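Local structure of sulfonate ABC transporter, periplasmic sulfonate-binding protein SsuA (Methylobacillus flagellatus, 3UIF) at residues Leu91-Gly96 with Gly202-Arg207; Ser265-Trp270 with Gly321-Asn326. The protein probably binds sulfonates or related sulfate esters in the periplasm and delivers them to an ABC transporter for uptake. All coordinates share one frame; numbering follows the deposited sequence.

Overall arrangement
Contact 1 is buried throughout: every residue of 91-96 and 202-207 that touches the other segment lies inside the protein, and two antiparallel strands of a mixed sheet meet there. Contact 2 lies about 16 Å away, centre to centre, is only partly buried, and joins a loop ending in a 3-10 turn, 265-270, to the loop 321-326, with no strand pairing. Backbone hydrogen bonds, glycines and apolar or aromatic faces make contact 1, whereas in contact 2 the side chains of an arginine, a glutamine and a tryptophan bond to backbone groups, and the arginine also stacks on a phenylalanine ring. Both pack against helix 215-233, and they touch directly where W95 O lies 4.2 Å from W270 CE3.

Contact 1 of 2, residues Leu91-Gly96 with Gly202-Arg207; sequences LVAPWG and GGVWAR
L91 lays its side chain over one face of the W205 indole: L91 CB is 3.8 Å from the centroid of the six-membered ring and 10° off its normal. With L91 CG anti to the backbone N (chi1 -179°), CD1 also meets that face, 3.8 Å from W205 CE2. V92 turns its two branches to different partners, CG2 packing on V204 CG1 and CG1 on the A206 methyl, while A93 CB packs on V204 CB. V92 and A93 both face V204, a classic beta bulge: V204 O accepts a nearly axial bond from V92 N at 2.9 Å and a weak one from A93 N, and V204 N returns a bond of 2.7 Å to A93 O. Beyond the bulge, W95 N donates to G202 O at 2.8 Å, and the W95 ring lies with one face over the G202-G203 peptide, G203 N being 3.4 Å from W95 CD2. The backbone angles of G203 by themselves call for glycine, and a side chain there would probably run into A93 O and P94 CA. The bulged pair joins strand 89-94 to strand 202-207, which has strand 71-75 as a further antiparallel partner. Y225 of helix 215-233 packs on A93, W95 and V204, and Y282 of helix 276-291 on L91 and W205.

Contact 2 of 2, residues Ser265-Trp270 with Gly321-Asn326; sequences SWRQRW and GFWTPN
R267 extends through chi1 (-168°) and chi2 and then bends at chi3 (-70°), which sets its guanidinium flat on the F322 ring; F322 CG, itself anti to the backbone N, carries that ring across to meet it. The planes lie 2° apart, and R267 CZ is 3.8 Å from the ring centroid, a stacked cation-pi pair. In the same pose R267 NH1 donates 2.9 Å to F322 O, on a lone pair and within the guanidinium plane, so one residue is held by both its ring and its carbonyl. An alanine here is likely to cost F322 the flat partner on that ring face and the donor to its carbonyl. The R267 carbonyl works too: W323 NE1 reaches R267 O at 2.8 Å from one face of the carbonyl plane, W270 N from the other. Q268 pairs its amide with the T324 backbone, OE1 accepting from T324 N at 3.2 Å and NE2 giving to T324 O at 3.0 Å. The loop before helix 276-291 is thereby joined to the one after helix 308-316, with helix 215-233 alongside: V229 touches W270 and W323, and A233 packs on F322.

Contact 1 of 2, residues Leu91-Gly96 with Gly202-Arg207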
# COMPACT_ATOMS: atom_id res chain seq x y z
N LEU A 91 -2.76 11.60 6.35
CA LEU A 91 -2.21 10.33 6.82
C LEU A 91 -1.86 10.46 8.32
O LEU A 91 -0.96 11.23 8.68
CB LEU A 91 -0.98 9.93 6.01
CG LEU A 91 -0.31 8.60 6.39
CD1 LEU A 91 -1.22 7.41 6.12
CD2 LEU A 91 0.99 8.45 5.61
N VAL A 92 -2.59 9.72 9.17
CA VAL A 92 -2.38 9.76 10.63
C VAL A 92 -1.69 8.51 11.19
O VAL A 92 -1.28 8.50 12.36
CB VAL A 92 -3.67 10.03 11.43
CG1 VAL A 92 -4.19 11.45 11.14
CG2 VAL A 92 -4.73 8.96 11.16
N ALA A 93 -1.57 7.47 10.36
CA ALA A 93 -0.80 6.27 10.68
C ALA A 93 -0.41 5.51 9.39
O ALA A 93 -1.26 4.85 8.78
CB ALA A 93 -1.57 5.35 11.62
N PRO A 94 0.87 5.64 8.97
CA PRO A 94 1.38 4.90 7.83
C PRO A 94 1.40 3.42 8.18
O PRO A 94 1.77 3.07 9.31
CB PRO A 94 2.81 5.43 7.67
CG PRO A 94 2.86 6.71 8.42
CD PRO A 94 1.90 6.52 9.55
N TRP A 95 0.98 2.56 7.25
CA TRP A 95 0.93 1.14 7.52
C TRP A 95 2.21 0.39 7.15
O TRP A 95 2.29 -0.83 7.27
CB TRP A 95 -0.31 0.51 6.88
CG TRP A 95 -0.36 0.49 5.36
CD1 TRP A 95 0.69 0.64 4.46
CD2 TRP A 95 -1.55 0.25 4.52
NE1 TRP A 95 0.25 0.53 3.17
CE2 TRP A 95 -1.07 0.29 3.13
CE3 TRP A 95 -2.90 0.01 4.77
CZ2 TRP A 95 -1.94 0.11 2.04
CZ3 TRP A 95 -3.76 -0.18 3.67
CH2 TRP A 95 -3.28 -0.13 2.34
N GLY A 96 3.21 1.14 6.71
CA GLY A 96 4.47 0.56 6.30
C GLY A 96 4.54 0.42 4.79
O GLY A 96 4.03 1.27 4.03
N GLY A 202 0.82 3.70 2.21
CA GLY A 202 -0.54 4.02 2.62
C GLY A 202 -0.72 3.83 4.11
O GLY A 202 0.24 3.86 4.89
N GLY A 203 -1.95 3.61 4.52
CA GLY A 203 -2.25 3.48 5.93
C GLY A 203 -3.58 4.09 6.29
O GLY A 203 -4.54 4.02 5.51
N VAL A 204 -3.62 4.71 7.47
CA VAL A 204 -4.84 5.21 8.06
C VAL A 204 -4.99 6.68 7.75
O VAL A 204 -4.20 7.50 8.21
CB VAL A 204 -4.88 4.99 9.58
CG1 VAL A 204 -6.16 5.56 10.17
CG2 VAL A 204 -4.74 3.52 9.93
N TRP A 205 -6.01 6.98 6.96
CA TRP A 205 -6.30 8.34 6.53
C TRP A 205 -7.49 8.91 7.27
O TRP A 205 -8.50 8.24 7.49
CB TRP A 205 -6.52 8.38 5.01
CG TRP A 205 -5.27 8.01 4.23
CD1 TRP A 205 -4.82 6.73 3.91
CD2 TRP A 205 -4.29 8.92 3.65
NE1 TRP A 205 -3.64 6.80 3.19
CE2 TRP A 205 -3.28 8.08 3.01
CE3 TRP A 205 -4.14 10.31 3.61
CZ2 TRP A 205 -2.18 8.62 2.35
CZ3 TRP A 205 -3.03 10.84 2.95
CH2 TRP A 205 -2.07 10.02 2.34
N ALA A 206 -7.37 10.17 7.68
CA ALA A 206 -8.40 10.82 8.45
C ALA A 206 -8.93 12.05 7.74
O ALA A 206 -8.15 12.81 7.13
CB ALA A 206 -7.87 11.19 9.81
N ARG A 207 -10.25 12.24 7.81
CA ARG A 207 -10.89 13.45 7.32
C ARG A 207 -10.39 14.68 8.10
O ARG A 207 -10.43 14.70 9.33
CB ARG A 207 -12.41 13.29 7.38
CG ARG A 207 -13.18 14.30 6.55
CD ARG A 207 -14.63 13.88 6.35
NE ARG A 207 -15.22 13.32 7.57
CZ ARG A 207 -15.73 14.02 8.58
NH1 ARG A 207 -15.76 15.35 8.57
NH2 ARG A 207 -16.22 13.37 9.62

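Contact 2 of 2, residues Ser265-Trp270 with Gly321-Asn326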
# COMPACT_ATOMS: atom_id res chain seq x y z
N SER A 265 13.23 -5.63 6.56
CA SER A 265 12.86 -6.71 7.47
C SER A 265 11.35 -6.80 7.69
O SER A 265 10.61 -5.88 7.34
CB SER A 265 13.54 -6.53 8.82
OG SER A 265 12.86 -5.60 9.61
N TRP A 266 10.92 -7.90 8.27
CA TRP A 266 9.52 -8.11 8.61
C TRP A 266 8.93 -7.00 9.45
O TRP A 266 7.85 -6.49 9.15
CB TRP A 266 9.35 -9.46 9.30
CG TRP A 266 7.98 -9.62 9.87
CD1 TRP A 266 7.61 -9.60 11.21
CD2 TRP A 266 6.72 -9.73 9.13
NE1 TRP A 266 6.25 -9.74 11.34
CE2 TRP A 266 5.66 -9.81 10.13
CE3 TRP A 266 6.39 -9.79 7.77
CZ2 TRP A 266 4.33 -9.95 9.78
CZ3 TRP A 266 5.04 -9.94 7.43
CH2 TRP A 266 4.04 -10.01 8.42
N ARG A 267 9.65 -6.62 10.51
CA ARG A 267 9.25 -5.53 11.37
C ARG A 267 9.21 -4.19 10.64
O ARG A 267 8.26 -3.42 10.77
CB ARG A 267 10.19 -5.44 12.57
CG ARG A 267 9.69 -4.52 13.67
CD ARG A 267 10.79 -4.17 14.66
NE ARG A 267 11.17 -5.32 15.47
CZ ARG A 267 11.90 -5.26 16.58
NH1 ARG A 267 12.34 -4.08 17.02
NH2 ARG A 267 12.20 -6.37 17.25
N GLN A 268 10.25 -3.91 9.87
CA GLN A 268 10.34 -2.66 9.13
C GLN A 268 9.24 -2.48 8.07
O GLN A 268 8.86 -1.36 7.75
CB GLN A 268 11.74 -2.50 8.52
CG GLN A 268 12.84 -2.24 9.53
CD GLN A 268 12.67 -0.90 10.25
OE1 GLN A 268 12.39 -0.86 11.46
NE2 GLN A 268 12.82 0.19 9.52
N ARG A 269 8.70 -3.59 7.56
CA ARG A 269 7.60 -3.53 6.61
C ARG A 269 6.34 -2.90 7.21
O ARG A 269 5.45 -2.46 6.48
CB ARG A 269 7.28 -4.93 6.05
CG ARG A 269 8.36 -5.51 5.15
CD ARG A 269 8.53 -4.80 3.81
NE ARG A 269 7.31 -4.87 3.01
CZ ARG A 269 7.01 -5.85 2.15
NH1 ARG A 269 7.83 -6.88 1.95
NH2 ARG A 269 5.87 -5.80 1.48
N TRP A 270 6.29 -2.84 8.54
CA TRP A 270 5.13 -2.38 9.26
C TRP A 270 5.35 -1.02 9.86
O TRP A 270 4.50 -0.52 10.60
CB TRP A 270 4.79 -3.40 10.36
CG TRP A 270 4.23 -4.70 9.81
CD1 TRP A 270 4.93 -5.86 9.49
CD2 TRP A 270 2.83 -5.01 9.49
NE1 TRP A 270 4.10 -6.83 9.01
CE2 TRP A 270 2.82 -6.39 8.98
CE3 TRP A 270 1.62 -4.31 9.58
CZ2 TRP A 270 1.64 -7.03 8.58
CZ3 TRP A 270 0.45 -4.96 9.17
CH2 TRP A 270 0.46 -6.29 8.69
N GLY A 321 11.97 3.22 20.13
CA GLY A 321 13.09 2.55 19.47
C GLY A 321 12.79 1.22 18.78
O GLY A 321 13.71 0.48 18.43
N PHE A 322 11.51 0.92 18.57
CA PHE A 322 11.11 -0.38 18.04
C PHE A 322 11.27 -0.44 16.50
O PHE A 322 11.67 -1.47 15.96
CB PHE A 322 9.68 -0.73 18.52
CG PHE A 322 9.19 -2.06 18.03
CD1 PHE A 322 8.39 -2.14 16.87
CD2 PHE A 322 9.54 -3.23 18.69
CE1 PHE A 322 7.95 -3.37 16.40
CE2 PHE A 322 9.10 -4.46 18.23
CZ PHE A 322 8.31 -4.53 17.09
N TRP A 323 10.97 0.68 15.82
CA TRP A 323 11.29 0.88 14.40
C TRP A 323 12.48 1.80 14.22
O TRP A 323 12.84 2.53 15.15
CB TRP A 323 10.07 1.42 13.67
CG TRP A 323 8.98 0.39 13.49
CD1 TRP A 323 8.96 -0.65 12.57
CD2 TRP A 323 7.74 0.23 14.26
NE1 TRP A 323 7.83 -1.40 12.70
CE2 TRP A 323 7.05 -0.93 13.70
CE3 TRP A 323 7.15 0.92 15.32
CZ2 TRP A 323 5.82 -1.36 14.18
CZ3 TRP A 323 5.92 0.47 15.80
CH2 TRP A 323 5.27 -0.64 15.24
N THR A 324 13.12 1.77 13.05
CA THR A 324 14.25 2.68 12.76
C THR A 324 13.94 3.51 11.52
O THR A 324 13.46 2.95 10.55
CB THR A 324 15.57 1.92 12.49
OG1 THR A 324 15.47 1.16 11.28
CG2 THR A 324 15.96 1.01 13.65
N PRO A 325 14.22 4.83 11.53
CA PRO A 325 13.92 5.67 10.36
C PRO A 325 14.86 5.36 9.19
O PRO A 325 16.04 5.10 9.42
CB PRO A 325 14.16 7.09 10.89
CG PRO A 325 15.16 6.95 11.97
CD PRO A 325 14.91 5.61 12.59
N ASN A 326 14.34 5.37 7.96
CA ASN A 326 15.17 5.18 6.76
C ASN A 326 15.60 6.53 6.20
O ASN A 326 14.83 7.50 6.22
CB ASN A 326 14.42 4.44 5.66
CG ASN A 326 13.78 3.14 6.13
OD1 ASN A 326 14.44 2.24 6.62
ND2 ASN A 326 12.47 3.03 5.93